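Local coordinates for glyoxylate-induced Protein (Pseudomonas aeruginosa, PDB 1SQ4), which is of unproven function but, as a double beta-barrel cupin, may act as a ureidoglycine aminohydrolase, at residues A[6-14]-A[34-42]. Residues are numbered along the deposited sequence; the frame is centred on the assembly and turned at random.
Sequences YYAPHGGHP and PKGVMRDIV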
# COMPACT_ATOMS: atom_id res chain seq x y z
N TYR A 6 -12.10 -35.29 -12.39
CA TYR A 6 -11.00 -34.70 -11.64
C TYR A 6 -10.00 -34.09 -12.61
O TYR A 6 -9.66 -34.69 -13.62
CB TYR A 6 -10.33 -35.77 -10.79
CG TYR A 6 -11.28 -36.64 -10.01
CD1 TYR A 6 -11.83 -36.22 -8.80
CD2 TYR A 6 -11.59 -37.91 -10.47
CE1 TYR A 6 -12.68 -37.07 -8.06
CE2 TYR A 6 -12.42 -38.76 -9.75
CZ TYR A 6 -12.96 -38.34 -8.56
OH TYR A 6 -13.75 -39.24 -7.87
N TYR A 7 -9.54 -32.89 -12.29
CA TYR A 7 -8.58 -32.24 -13.15
C TYR A 7 -7.20 -32.85 -12.95
O TYR A 7 -6.85 -33.26 -11.84
CB TYR A 7 -8.52 -30.74 -12.85
CG TYR A 7 -7.38 -30.03 -13.54
CD1 TYR A 7 -6.10 -30.01 -12.99
CD2 TYR A 7 -7.58 -29.37 -14.76
CE1 TYR A 7 -5.05 -29.35 -13.63
CE2 TYR A 7 -6.52 -28.71 -15.40
CZ TYR A 7 -5.26 -28.70 -14.83
OH TYR A 7 -4.23 -28.02 -15.44
N ALA A 8 -6.43 -32.91 -14.03
CA ALA A 8 -5.08 -33.47 -14.00
C ALA A 8 -4.19 -32.73 -14.99
O ALA A 8 -4.51 -32.61 -16.17
CB ALA A 8 -5.12 -34.95 -14.34
N PRO A 9 -3.04 -32.22 -14.51
CA PRO A 9 -2.08 -31.49 -15.34
C PRO A 9 -1.62 -32.37 -16.47
O PRO A 9 -1.61 -33.59 -16.36
CB PRO A 9 -0.93 -31.21 -14.38
CG PRO A 9 -1.56 -31.26 -13.05
CD PRO A 9 -2.50 -32.42 -13.16
N HIS A 10 -1.23 -31.72 -17.56
CA HIS A 10 -0.74 -32.43 -18.73
C HIS A 10 0.56 -31.80 -19.20
O HIS A 10 1.26 -32.34 -20.05
CB HIS A 10 -1.80 -32.41 -19.85
CG HIS A 10 -2.87 -33.45 -19.68
ND1 HIS A 10 -3.69 -33.84 -20.72
CD2 HIS A 10 -3.24 -34.19 -18.61
CE1 HIS A 10 -4.52 -34.78 -20.29
NE2 HIS A 10 -4.27 -35.01 -19.01
N GLY A 11 0.88 -30.65 -18.62
CA GLY A 11 2.11 -29.96 -18.98
C GLY A 11 2.01 -29.10 -20.23
O GLY A 11 1.21 -28.16 -20.28
N GLY A 12 2.82 -29.42 -21.23
CA GLY A 12 2.83 -28.66 -22.46
C GLY A 12 3.39 -27.29 -22.22
O GLY A 12 3.89 -27.01 -21.13
N HIS A 13 3.32 -26.42 -23.22
CA HIS A 13 3.81 -25.05 -23.08
C HIS A 13 3.00 -24.09 -23.95
O HIS A 13 3.55 -23.42 -24.83
CB HIS A 13 5.30 -24.96 -23.44
CG HIS A 13 5.70 -25.88 -24.55
ND1 HIS A 13 5.85 -27.24 -24.37
CD2 HIS A 13 5.96 -25.64 -25.86
CE1 HIS A 13 6.18 -27.80 -25.52
NE2 HIS A 13 6.25 -26.85 -26.44
N PRO A 14 1.68 -24.02 -23.70
CA PRO A 14 0.80 -23.13 -24.47
C PRO A 14 1.25 -21.67 -24.41
O PRO A 14 1.77 -21.22 -23.40
CB PRO A 14 -0.57 -23.36 -23.83
CG PRO A 14 -0.23 -23.75 -22.42
CD PRO A 14 0.95 -24.66 -22.60
N PRO A 34 -2.08 -20.75 -9.47
CA PRO A 34 -2.85 -21.15 -10.65
C PRO A 34 -2.36 -22.43 -11.28
O PRO A 34 -1.19 -22.80 -11.15
CB PRO A 34 -2.65 -19.98 -11.61
CG PRO A 34 -2.49 -18.84 -10.70
CD PRO A 34 -1.55 -19.39 -9.65
N LYS A 35 -3.25 -23.09 -12.00
CA LYS A 35 -2.89 -24.33 -12.67
C LYS A 35 -1.85 -24.09 -13.76
O LYS A 35 -1.12 -25.01 -14.12
CB LYS A 35 -4.14 -24.98 -13.26
CG LYS A 35 -4.92 -24.10 -14.20
CD LYS A 35 -6.28 -24.70 -14.43
CE LYS A 35 -6.45 -25.10 -15.86
NZ LYS A 35 -6.40 -23.88 -16.69
N GLY A 36 -1.77 -22.87 -14.28
CA GLY A 36 -0.83 -22.54 -15.34
C GLY A 36 0.65 -22.65 -14.98
O GLY A 36 1.52 -22.43 -15.82
N VAL A 37 0.93 -22.99 -13.74
CA VAL A 37 2.30 -23.11 -13.31
C VAL A 37 2.87 -24.45 -13.75
O VAL A 37 4.04 -24.56 -14.14
CB VAL A 37 2.37 -23.00 -11.79
CG1 VAL A 37 3.81 -22.93 -11.35
CG2 VAL A 37 1.61 -21.78 -11.35
N MSE A 38 2.02 -25.47 -13.68
CA MSE A 38 2.38 -26.84 -14.04
C MSE A 38 2.82 -26.96 -15.50
O MSE A 38 2.06 -27.45 -16.33
CB MSE A 38 1.18 -27.77 -13.84
CG MSE A 38 0.30 -27.42 -12.68
SE MSE A 38 0.61 -28.57 -11.19
CE MSE A 38 1.82 -27.39 -10.23
N ARG A 39 4.04 -26.54 -15.80
CA ARG A 39 4.55 -26.63 -17.16
C ARG A 39 5.46 -27.82 -17.28
O ARG A 39 5.79 -28.47 -16.29
CB ARG A 39 5.34 -25.38 -17.50
CG ARG A 39 4.63 -24.09 -17.21
CD ARG A 39 3.61 -23.76 -18.26
NE ARG A 39 4.23 -23.33 -19.51
CZ ARG A 39 3.61 -22.61 -20.45
NH1 ARG A 39 4.23 -22.26 -21.56
NH2 ARG A 39 2.35 -22.23 -20.25
N ASP A 40 5.90 -28.10 -18.49
CA ASP A 40 6.79 -29.23 -18.72
C ASP A 40 8.18 -29.01 -18.15
O ASP A 40 8.67 -29.86 -17.42
CB ASP A 40 6.89 -29.51 -20.21
CG ASP A 40 5.65 -30.17 -20.75
OD1 ASP A 40 5.53 -30.27 -21.99
OD2 ASP A 40 4.81 -30.59 -19.94
N ILE A 41 8.81 -27.89 -18.50
CA ILE A 41 10.17 -27.60 -18.04
C ILE A 41 10.32 -27.31 -16.57
O ILE A 41 11.39 -26.90 -16.12
CB ILE A 41 10.82 -26.43 -18.80
CG1 ILE A 41 9.83 -25.29 -18.97
CG2 ILE A 41 11.35 -26.91 -20.14
CD1 ILE A 41 9.39 -24.70 -17.68
N VAL A 42 9.26 -27.51 -15.80
CA VAL A 42 9.35 -27.21 -14.39
C VAL A 42 9.07 -28.45 -13.55
O VAL A 42 8.98 -28.37 -12.32
CB VAL A 42 8.39 -26.05 -14.05
CG1 VAL A 42 6.96 -26.50 -14.19
CG2 VAL A 42 8.68 -25.53 -12.67
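Arg39 NH1 donates to Pro14 O at 3.2 Å, where two loops of this bicupin run past each other on its surface: the N-terminal 6-14 and the 34-42 connection between strands 30-33 and 52-57. The acceptor lies only 13° out of the guanidinium plane, while NH1 sits tilted 35° from the carbonyl plane; NH2 adds a weak bond to the same oxygen. Bends at chi2 (-78°) and chi3 turn the guanidinium back to Pro14 O, with His13 CA over one of its faces. Phe206 of a second subunit makes a cation-pi contact with this arginine, so the crossing also borders the subunit interface.

Next along, Gly12 and Asp40 are joined by two weak bonds, Gly12 N to Asp40 OD2 and Asp40 N to Gly12 O (3.5 Å). Arg53 forms a salt bridge with that same OD2, tying the carboxylate to strand 52-57.

Tyr7 and Lys35 side chains cross at about a right angle, and Tyr7 CE2 lies 3.6 Å from Lys35 CE. Trp55 of strand 52-57 touches both Pro9 and Met38, a selenomethionine; between these two, Pro9 CG rests 3.9 Å from Met38 SE.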